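MutT/nudix family protein (Shewanella oneidensis, PDB 3GZ5) probably acts as an ADP-ribose-dependent transcriptional regulator of NAD metabolism, joining a Nudix domain to a DNA-binding winged-helix domain. Local coordinates at residues B[172-177]-B[223-228]; B[23-28]-B[70-75]; B[157-162]-B[231-236]. All coordinates share one frame; numbering follows the deposited sequence.

Contact 1. Residues B[172-177]-B[223-228]; sequences EPFTLP and YCLKPD
Phe174 and Tyr223 form an antiparallel hydrogen-bonded pair, joining the short strand 174-175 to strand 220-225. Phe174 N donates to Tyr223 O at 2.9 Å, and the return bond from Tyr223 N to Phe174 O measures 2.7 Å. A third bond extends the pairing with a side chain. Glu172 bends at its second torsion and sends OE2 to Leu225 N at 2.7 Å, nearly straight (169°), the donor meeting OE2 on its anti side but tilted out of the carboxylate plane. A water donates to both Glu172 OE2 and Leu225 O, so that OE2 accepts from both Leu225 N and the water. The peptide bond before Pro173 is cis, in the loop leading into the strand.

Side-chain packing flanks these bonds. With CG set between its backbone N and carbonyl carbon (chi1 54°), the Phe174 side chain places its ring beneath a polar atom, Tyr223 O, which lies 3.8 Å above the plane and over the ring centre. The remaining contacts are apolar. Leu225 comes to the edge of the same ring, CD2 standing 3.9 Å from Phe174 CZ. Leu176 CD1 reaches Tyr223 CE2 at 4.0 Å, while the aliphatic part of Glu172 runs beside the sulfur of Cys224.

The pairing belongs to the winged-helix domain, where strand 220-225 is the central strand of three and bonds on its other side to strand 206-213. Phe174, Leu176 and Leu225 all pack on Leu206 of that strand; Leu176 also meets Val200 of helix 193-203, and Thr175, at the N-cap of helix 176-187, makes a weak bond through OG1 to Glu178 N.

Contact 2. Residues B[23-28]-B[70-75]; sequences LTVDAV and QTVLRK
Val25 meets Thr71 and Val72 through methyl groups, and the flat side-chain groups of the two segments lie at the margins of this apolar seam. The guanidinium of Arg74 has Thr71 O over one face, 4.3 Å above the plane and offset toward the rim; Asp65 and Glu78 hold the group by salt bridges. The CB of Asp26 is directed away from helix 68-80, and OD1 of its carboxylate is hydrogen-bonded to Thr106 OG1.

Between them the packing is almost entirely aliphatic. The two branches of Val25 divide the work: CG1, anti to the backbone N (chi1 -176°), lies 3.6 Å from Val72 CB, whereas CG2 approaches Thr71 CG2 at 3.7 Å. Val72 answers with CG2, which touches Ala27 CB at 3.6 Å. The one polar neighbour of this methyl is a backbone oxygen, Asp26 O, 3.9 Å from Val72 CG2. Val72 thus bridges two residues on the same face of the strand. Thr71 turns its methyl to Val25, while its hydroxyl, the polar branch of this buried residue, is satisfied by Ser67 O, just before the helix begins. Tyr109 of strand 104-112 touches both Val25 and Val72 and closes the group.

The segment axes approach to 8.1 Å, their N-to-C directions 59° apart. Helix 68-80 covers this face of the mixed sheet, and helix 145-162 lies against the other, where Asp26 and Val28 touch it. This is the alpha-beta-alpha sandwich of the Nudix fold. Helix 68-80 corresponds to the Nudix-box helix, with Lys75 apparently standing where the classical signature has a glutamate after its arginine.

Contact 3. Residues B[157-162]-B[231-236]; sequences TQKALY and SYRFLR
Tyr162 and Phe234 join the C-terminal end of helix 145-162, the long helix flanking the Nudix sheet, to the irregular segment after strand 220-225 of the winged helix. Packing is tightest here. Phe234 N donates to Tyr162 O at 2.8 Å, tilted 32° from the carbonyl plane, and Arg233 CA adds a CA-H...O contact to the same oxygen at 3.3 Å. CB of Phe234 is directed toward the helix end, and the ring meets the Tyr162 carbonyl carbon edge-on, with CD2 3.7 Å from Tyr162 C. Over one face of that ring lies Tyr232 CE2, 3.8 Å above the plane and offset toward the rim, and Arg199 makes a cation-pi contact with Phe234. The Tyr162 ring, its CG beside the backbone N (chi1 -63°), runs along the irregular segment, and its CD1 edge comes to 3.6 Å from Phe234 O. Its hydroxyl bonds to Leu235 O of the second subunit, and the reciprocal bond joins Leu235 O to Tyr162 of that chain, placing this region in the dimer interface.

On the looser, open side, Leu235 and Arg236 are exposed and touch the helix little. A separate, polar approach involves the buried Lys159: its NZ and Arg233 NH2 come close without bonding, both being donors, and their exact placement is doubtful; a salt bridge from Lys159 to Glu88 probably eases the repulsion. An alanine in place of Arg233 would remove the aliphatic chain beside Tyr162 O and would probably leave the carbonyls of Ala230 and Tyr232 without their guanidinium donors, so that the segment could flex. Arg233 NH1 reaches Tyr232 O at 2.7 Å from above the carbonyl plane, 67° out of it, while that oxygen lies almost exactly in the guanidinium plane.

In the fold
Contact 2 is fully buried and almost wholly apolar, joining helix to sheet in the Nudix core. Contacts 1 and 3 are only partly buried and depend on backbone hydrogen bonds: an antiparallel strand pair plus a carboxylate bond in contact 1, a single bond at a helix end in contact 3. Contact 1 lies within the winged-helix domain and is nested inside the chain loop that contact 3 closes; their centres are about 16 Å apart. The centres of contacts 1 and 2 are about 27 Å apart, on opposite sides of the chain's centre. Helix 145-162 links the Nudix core to contact 3. The second subunit bonds at contact 3, only packs at contact 2 and does not touch contact 1.

Contact 1. Residues B[172-177]-B[223-228]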
loop_
_atom_site.group_PDB
_atom_site.type_symbol
_atom_site.label_atom_id
_atom_site.label_comp_id
_atom_site.label_asym_id
_atom_site.label_seq_id
_atom_site.Cartn_x
_atom_site.Cartn_y
_atom_site.Cartn_z
ATOM N N GLU B 172 4.925 -21.814 14.801
ATOM C CA GLU B 172 6.364 -21.931 14.734
ATOM C C GLU B 172 6.779 -23.018 15.733
ATOM O O GLU B 172 6.227 -23.063 16.832
ATOM C CB GLU B 172 6.989 -20.582 15.092
ATOM C CG GLU B 172 8.055 -20.100 14.124
ATOM C CD GLU B 172 7.539 -19.162 13.037
ATOM O OE1 GLU B 172 6.326 -19.197 12.681
ATOM O OE2 GLU B 172 8.367 -18.383 12.519
ATOM N N PRO B 173 7.711 -23.917 15.353
ATOM C CA PRO B 173 8.358 -24.045 14.039
ATOM C C PRO B 173 7.456 -24.766 13.028
ATOM O O PRO B 173 6.532 -25.489 13.424
ATOM C CB PRO B 173 9.581 -24.913 14.339
ATOM C CG PRO B 173 9.121 -25.811 15.443
ATOM C CD PRO B 173 8.191 -24.948 16.296
ATOM N N PHE B 174 7.723 -24.569 11.742
ATOM C CA PHE B 174 6.966 -25.252 10.688
ATOM C C PHE B 174 7.898 -25.967 9.709
ATOM O O PHE B 174 9.097 -25.697 9.670
ATOM C CB PHE B 174 6.082 -24.246 9.919
ATOM C CG PHE B 174 6.847 -23.075 9.361
ATOM C CD1 PHE B 174 6.793 -21.842 9.987
ATOM C CD2 PHE B 174 7.652 -23.218 8.230
ATOM C CE1 PHE B 174 7.501 -20.769 9.484
ATOM C CE2 PHE B 174 8.371 -22.158 7.729
ATOM C CZ PHE B 174 8.289 -20.927 8.352
ATOM N N THR B 175 7.341 -26.863 8.900
ATOM C CA THR B 175 8.137 -27.536 7.873
ATOM C C THR B 175 8.003 -26.794 6.573
ATOM O O THR B 175 7.109 -25.982 6.387
ATOM C CB THR B 175 7.714 -28.999 7.663
ATOM O OG1 THR B 175 6.352 -29.042 7.217
ATOM C CG2 THR B 175 7.865 -29.794 8.964
ATOM N N LEU B 176 8.923 -27.061 5.674
ATOM C CA LEU B 176 8.928 -26.397 4.398
ATOM C C LEU B 176 7.774 -26.827 3.478
ATOM O O LEU B 176 7.278 -26.011 2.721
ATOM C CB LEU B 176 10.295 -26.578 3.761
ATOM C CG LEU B 176 10.668 -25.355 2.944
ATOM C CD1 LEU B 176 12.010 -24.831 3.374
ATOM C CD2 LEU B 176 10.655 -25.759 1.483
ATOM N N PRO B 177 7.364 -28.117 3.516
ATOM C CA PRO B 177 6.088 -28.514 2.920
ATOM C C PRO B 177 4.840 -27.779 3.441
ATOM O O PRO B 177 3.933 -27.524 2.656
ATOM C CB PRO B 177 6.000 -30.011 3.262
ATOM C CG PRO B 177 7.418 -30.440 3.339
ATOM C CD PRO B 177 8.112 -29.293 4.004
ATOM N N TYR B 223 11.486 -25.196 10.910
ATOM C CA TYR B 223 12.070 -23.890 10.687
ATOM C C TYR B 223 11.297 -22.810 11.426
ATOM O O TYR B 223 10.096 -22.951 11.652
ATOM C CB TYR B 223 12.078 -23.547 9.203
ATOM C CG TYR B 223 12.899 -24.467 8.316
ATOM C CD1 TYR B 223 14.268 -24.222 8.079
ATOM C CD2 TYR B 223 12.305 -25.568 7.686
ATOM C CE1 TYR B 223 15.018 -25.053 7.241
ATOM C CE2 TYR B 223 13.044 -26.405 6.857
ATOM C CZ TYR B 223 14.387 -26.141 6.622
ATOM O OH TYR B 223 15.102 -26.993 5.792
ATOM N N CYS B 224 11.995 -21.738 11.799
ATOM C CA CYS B 224 11.339 -20.517 12.288
ATOM C C CYS B 224 11.614 -19.438 11.279
ATOM O O CYS B 224 12.639 -19.490 10.575
ATOM C CB CYS B 224 11.940 -20.064 13.627
ATOM S SG CYS B 224 11.693 -21.217 14.949
ATOM N N LEU B 225 10.736 -18.442 11.249
ATOM C CA LEU B 225 10.992 -17.225 10.490
ATOM C C LEU B 225 11.966 -16.305 11.219
ATOM O O LEU B 225 11.806 -16.037 12.415
ATOM C CB LEU B 225 9.686 -16.461 10.201
ATOM C CG LEU B 225 8.728 -17.059 9.167
ATOM C CD1 LEU B 225 7.482 -16.200 8.949
ATOM C CD2 LEU B 225 9.458 -17.275 7.852
ATOM N N LYS B 226 12.976 -15.838 10.490
ATOM C CA LYS B 226 13.735 -14.673 10.900
ATOM C C LYS B 226 12.787 -13.474 10.927
ATOM O O LYS B 226 11.923 -13.351 10.056
ATOM C CB LYS B 226 14.884 -14.398 9.930
ATOM C CG LYS B 226 16.053 -15.324 10.117
ATOM C CD LYS B 226 17.184 -14.979 9.201
ATOM C CE LYS B 226 18.072 -16.192 9.033
ATOM N NZ LYS B 226 19.201 -15.945 8.095
ATOM N N PRO B 227 12.904 -12.622 11.960
ATOM C CA PRO B 227 12.214 -11.317 11.980
ATOM C C PRO B 227 12.175 -10.633 10.594
ATOM O O PRO B 227 11.092 -10.221 10.148
ATOM C CB PRO B 227 13.064 -10.494 12.942
ATOM C CG PRO B 227 13.570 -11.550 13.961
ATOM C CD PRO B 227 13.668 -12.878 13.206
ATOM N N ASP B 228 13.333 -10.547 9.920
ATOM C CA ASP B 228 13.439 -9.816 8.640
ATOM C C ASP B 228 12.631 -10.402 7.463
ATOM O O ASP B 228 12.617 -9.817 6.377
ATOM C CB ASP B 228 14.910 -9.521 8.260
ATOM C CG ASP B 228 15.626 -10.711 7.579
ATOM O OD1 ASP B 228 16.649 -10.471 6.887
ATOM O OD2 ASP B 228 15.204 -11.886 7.748
HETATM O O HOH W 1 9.801 -16.405 14.243
#

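Contact 2. Residues B[23-28]-B[70-75]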
loop_
_atom_site.group_PDB
_atom_site.type_symbol
_atom_site.label_atom_id
_atom_site.label_comp_id
_atom_site.label_asym_id
_atom_site.label_seq_id
_atom_site.Cartn_x
_atom_site.Cartn_y
_atom_site.Cartn_z
ATOM N N LEU B 23 -14.167 7.953 11.894
ATOM C CA LEU B 23 -12.825 7.521 11.590
ATOM C C LEU B 23 -12.562 6.281 12.403
ATOM O O LEU B 23 -12.589 6.334 13.624
ATOM C CB LEU B 23 -11.828 8.628 11.944
ATOM C CG LEU B 23 -10.331 8.398 11.723
ATOM C CD1 LEU B 23 -10.020 8.098 10.252
ATOM C CD2 LEU B 23 -9.518 9.627 12.222
ATOM N N THR B 24 -12.349 5.159 11.718
ATOM C CA THR B 24 -12.074 3.898 12.384
ATOM C C THR B 24 -10.820 3.223 11.821
ATOM O O THR B 24 -10.265 3.636 10.791
ATOM C CB THR B 24 -13.270 2.926 12.309
ATOM O OG1 THR B 24 -13.563 2.625 10.937
ATOM C CG2 THR B 24 -14.544 3.520 13.011
ATOM N N VAL B 25 -10.355 2.199 12.516
ATOM C CA VAL B 25 -9.269 1.382 12.019
ATOM C C VAL B 25 -9.851 -0.041 11.992
ATOM O O VAL B 25 -10.613 -0.373 12.880
ATOM C CB VAL B 25 -7.987 1.541 12.936
ATOM C CG1 VAL B 25 -6.826 0.775 12.390
ATOM C CG2 VAL B 25 -7.575 3.005 13.036
ATOM N N ASP B 26 -9.552 -0.840 10.959
ATOM C CA ASP B 26 -10.008 -2.242 10.868
ATOM C C ASP B 26 -8.839 -3.130 10.469
ATOM O O ASP B 26 -7.848 -2.660 9.953
ATOM C CB ASP B 26 -11.125 -2.427 9.817
ATOM C CG ASP B 26 -12.471 -1.858 10.273
ATOM O OD1 ASP B 26 -13.206 -1.299 9.454
ATOM O OD2 ASP B 26 -12.792 -1.941 11.470
ATOM N N ALA B 27 -8.999 -4.426 10.675
ATOM C CA ALA B 27 -7.992 -5.421 10.347
ATOM C C ALA B 27 -8.666 -6.673 9.821
ATOM O O ALA B 27 -9.619 -7.186 10.434
ATOM C CB ALA B 27 -7.186 -5.766 11.564
ATOM N N VAL B 28 -8.175 -7.127 8.666
ATOM C CA VAL B 28 -8.394 -8.480 8.171
ATOM C C VAL B 28 -7.238 -9.359 8.674
ATOM O O VAL B 28 -6.113 -9.300 8.165
ATOM C CB VAL B 28 -8.520 -8.527 6.640
ATOM C CG1 VAL B 28 -8.991 -9.890 6.202
ATOM C CG2 VAL B 28 -9.515 -7.452 6.136
ATOM N N GLN B 70 -0.716 1.098 16.848
ATOM C CA GLN B 70 -1.117 0.782 18.228
ATOM C C GLN B 70 -2.644 0.638 18.315
ATOM O O GLN B 70 -3.157 -0.262 18.950
ATOM C CB GLN B 70 -0.564 1.813 19.205
ATOM C CG GLN B 70 0.966 1.790 19.243
ATOM C CD GLN B 70 1.609 2.583 20.390
ATOM O OE1 GLN B 70 2.847 2.591 20.538
ATOM N NE2 GLN B 70 0.793 3.250 21.190
ATOM N N THR B 71 -3.376 1.494 17.616
ATOM C CA THR B 71 -4.819 1.343 17.539
ATOM C C THR B 71 -5.248 -0.056 17.040
ATOM O O THR B 71 -6.008 -0.731 17.711
ATOM C CB THR B 71 -5.444 2.444 16.685
ATOM O OG1 THR B 71 -5.065 3.727 17.236
ATOM C CG2 THR B 71 -6.979 2.285 16.662
ATOM N N VAL B 72 -4.727 -0.491 15.896
ATOM C CA VAL B 72 -5.132 -1.773 15.320
ATOM C C VAL B 72 -4.643 -3.000 16.119
ATOM O O VAL B 72 -5.318 -4.018 16.143
ATOM C CB VAL B 72 -4.786 -1.872 13.786
ATOM C CG1 VAL B 72 -3.279 -2.066 13.541
ATOM C CG2 VAL B 72 -5.638 -2.966 13.111
ATOM N N LEU B 73 -3.508 -2.886 16.796
ATOM C CA LEU B 73 -2.978 -3.983 17.613
ATOM C C LEU B 73 -3.784 -4.161 18.902
ATOM O O LEU B 73 -4.015 -5.301 19.358
ATOM C CB LEU B 73 -1.496 -3.764 17.945
ATOM C CG LEU B 73 -0.495 -3.794 16.783
ATOM C CD1 LEU B 73 0.903 -3.432 17.245
ATOM C CD2 LEU B 73 -0.499 -5.145 16.077
ATOM N N ARG B 74 -4.196 -3.025 19.480
ATOM C CA ARG B 74 -5.135 -3.031 20.591
ATOM C C ARG B 74 -6.450 -3.655 20.171
ATOM O O ARG B 74 -6.920 -4.545 20.848
ATOM C CB ARG B 74 -5.374 -1.627 21.169
ATOM C CG ARG B 74 -6.423 -1.631 22.292
ATOM C CD ARG B 74 -6.746 -0.269 22.871
ATOM N NE ARG B 74 -6.979 0.778 21.883
ATOM C CZ ARG B 74 -8.161 1.093 21.354
ATOM N NH1 ARG B 74 -8.238 2.092 20.492
ATOM N NH2 ARG B 74 -9.256 0.408 21.654
ATOM N N LYS B 75 -7.041 -3.222 19.050
ATOM C CA LYS B 75 -8.329 -3.811 18.632
ATOM C C LYS B 75 -8.212 -5.308 18.403
ATOM O O LYS B 75 -9.162 -6.033 18.644
ATOM C CB LYS B 75 -8.938 -3.161 17.374
ATOM C CG LYS B 75 -9.148 -1.654 17.384
ATOM C CD LYS B 75 -9.947 -1.108 18.600
ATOM C CE LYS B 75 -11.408 -1.537 18.647
ATOM N NZ LYS B 75 -12.033 -1.084 19.929
#

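Contact 3. Residues B[157-162]-B[231-236]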
loop_
_atom_site.group_PDB
_atom_site.type_symbol
_atom_site.label_atom_id
_atom_site.label_comp_id
_atom_site.label_asym_id
_atom_site.label_seq_id
_atom_site.Cartn_x
_atom_site.Cartn_y
_atom_site.Cartn_z
ATOM N N THR B 157 -2.176 -12.895 -1.985
ATOM C CA THR B 157 -1.742 -13.531 -3.224
ATOM C C THR B 157 -0.420 -12.963 -3.754
ATOM O O THR B 157 0.472 -13.738 -4.074
ATOM C CB THR B 157 -2.876 -13.510 -4.272
ATOM O OG1 THR B 157 -4.000 -14.199 -3.705
ATOM C CG2 THR B 157 -2.456 -14.204 -5.540
ATOM N N GLN B 158 -0.282 -11.629 -3.803
ATOM C CA GLN B 158 0.993 -11.000 -4.169
ATOM C C GLN B 158 2.103 -11.284 -3.156
ATOM O O GLN B 158 3.261 -11.457 -3.536
ATOM C CB GLN B 158 0.871 -9.481 -4.394
ATOM C CG GLN B 158 -0.127 -9.052 -5.461
ATOM C CD GLN B 158 0.155 -9.636 -6.850
ATOM O OE1 GLN B 158 -0.574 -10.528 -7.327
ATOM N NE2 GLN B 158 1.211 -9.132 -7.507
ATOM N N LYS B 159 1.770 -11.319 -1.869
ATOM C CA LYS B 159 2.761 -11.711 -0.873
ATOM C C LYS B 159 3.288 -13.135 -1.122
ATOM O O LYS B 159 4.472 -13.383 -0.930
ATOM C CB LYS B 159 2.199 -11.610 0.554
ATOM C CG LYS B 159 1.823 -10.220 0.990
ATOM C CD LYS B 159 3.006 -9.314 1.124
ATOM C CE LYS B 159 2.490 -7.951 1.470
ATOM N NZ LYS B 159 3.587 -7.034 1.880
ATOM N N ALA B 160 2.411 -14.061 -1.518
ATOM C CA ALA B 160 2.807 -15.450 -1.846
ATOM C C ALA B 160 3.762 -15.500 -3.044
ATOM O O ALA B 160 4.558 -16.414 -3.167
ATOM C CB ALA B 160 1.591 -16.326 -2.099
ATOM N N LEU B 161 3.689 -14.486 -3.899
ATOM C CA LEU B 161 4.503 -14.410 -5.114
ATOM C C LEU B 161 5.880 -13.803 -4.896
ATOM O O LEU B 161 6.855 -14.148 -5.598
ATOM C CB LEU B 161 3.761 -13.601 -6.187
ATOM C CG LEU B 161 2.755 -14.289 -7.129
ATOM C CD1 LEU B 161 2.363 -13.301 -8.219
ATOM C CD2 LEU B 161 3.304 -15.572 -7.786
ATOM N N TYR B 162 5.964 -12.879 -3.941
ATOM C CA TYR B 162 7.179 -12.083 -3.775
ATOM C C TYR B 162 7.807 -12.124 -2.394
ATOM O O TYR B 162 8.764 -11.403 -2.162
ATOM C CB TYR B 162 6.935 -10.616 -4.165
ATOM C CG TYR B 162 6.574 -10.427 -5.608
ATOM C CD1 TYR B 162 7.545 -10.496 -6.612
ATOM C CD2 TYR B 162 5.251 -10.193 -5.979
ATOM C CE1 TYR B 162 7.202 -10.329 -7.961
ATOM C CE2 TYR B 162 4.896 -10.024 -7.317
ATOM C CZ TYR B 162 5.874 -10.088 -8.292
ATOM O OH TYR B 162 5.493 -9.912 -9.594
ATOM N N SER B 231 9.954 -7.807 6.048
ATOM C CA SER B 231 10.351 -6.821 5.064
ATOM C C SER B 231 11.010 -7.404 3.797
ATOM O O SER B 231 11.076 -6.723 2.773
ATOM C CB SER B 231 11.293 -5.797 5.721
ATOM O OG SER B 231 12.550 -6.394 5.976
ATOM N N TYR B 232 11.506 -8.641 3.849
ATOM C CA TYR B 232 12.201 -9.201 2.674
ATOM C C TYR B 232 11.273 -9.485 1.491
ATOM O O TYR B 232 10.254 -10.178 1.637
ATOM C CB TYR B 232 12.966 -10.479 3.026
ATOM C CG TYR B 232 13.774 -11.022 1.857
ATOM C CD1 TYR B 232 15.162 -10.823 1.788
ATOM C CD2 TYR B 232 13.148 -11.724 0.813
ATOM C CE1 TYR B 232 15.906 -11.309 0.716
ATOM C CE2 TYR B 232 13.878 -12.219 -0.263
ATOM C CZ TYR B 232 15.255 -12.006 -0.311
ATOM O OH TYR B 232 15.971 -12.494 -1.381
ATOM N N ARG B 233 11.656 -8.978 0.321
ATOM C CA ARG B 233 10.949 -9.259 -0.932
ATOM C C ARG B 233 11.891 -9.806 -2.014
ATOM O O ARG B 233 12.953 -9.225 -2.265
ATOM C CB ARG B 233 10.254 -7.991 -1.460
ATOM C CG ARG B 233 9.203 -7.375 -0.518
ATOM C CD ARG B 233 8.010 -8.326 -0.225
ATOM N NE ARG B 233 7.068 -7.792 0.775
ATOM C CZ ARG B 233 7.167 -7.978 2.091
ATOM N NH1 ARG B 233 8.156 -8.693 2.604
ATOM N NH2 ARG B 233 6.260 -7.444 2.907
ATOM N N PHE B 234 11.491 -10.911 -2.657
ATOM C CA PHE B 234 12.174 -11.401 -3.855
ATOM C C PHE B 234 11.889 -10.431 -4.986
ATOM O O PHE B 234 10.784 -9.887 -5.083
ATOM C CB PHE B 234 11.657 -12.778 -4.295
ATOM C CG PHE B 234 11.884 -13.875 -3.300
ATOM C CD1 PHE B 234 13.123 -14.500 -3.203
ATOM C CD2 PHE B 234 10.845 -14.313 -2.481
ATOM C CE1 PHE B 234 13.327 -15.534 -2.296
ATOM C CE2 PHE B 234 11.033 -15.347 -1.574
ATOM C CZ PHE B 234 12.277 -15.953 -1.472
ATOM N N LEU B 235 12.879 -10.223 -5.842
ATOM C CA LEU B 235 12.703 -9.399 -7.041
ATOM C C LEU B 235 11.897 -10.117 -8.141
ATOM O O LEU B 235 11.031 -9.520 -8.799
ATOM C CB LEU B 235 14.063 -8.896 -7.540
ATOM C CG LEU B 235 14.397 -7.435 -7.196
ATOM C CD1 LEU B 235 14.417 -7.184 -5.685
ATOM C CD2 LEU B 235 15.723 -6.994 -7.837
ATOM N N ARG B 236 12.169 -11.403 -8.323
ATOM C CA ARG B 236 11.421 -12.228 -9.259
ATOM C C ARG B 236 10.265 -12.935 -8.555
ATOM O O ARG B 236 10.401 -13.363 -7.397
ATOM C CB ARG B 236 12.333 -13.251 -9.979
ATOM C CG ARG B 236 13.753 -13.510 -9.365
ATOM C CD ARG B 236 13.759 -14.157 -7.935
ATOM N NE ARG B 236 13.977 -13.178 -6.852
ATOM C CZ ARG B 236 15.168 -12.759 -6.421
ATOM N NH1 ARG B 236 16.290 -13.210 -6.970
ATOM N NH2 ARG B 236 15.251 -11.875 -5.437
#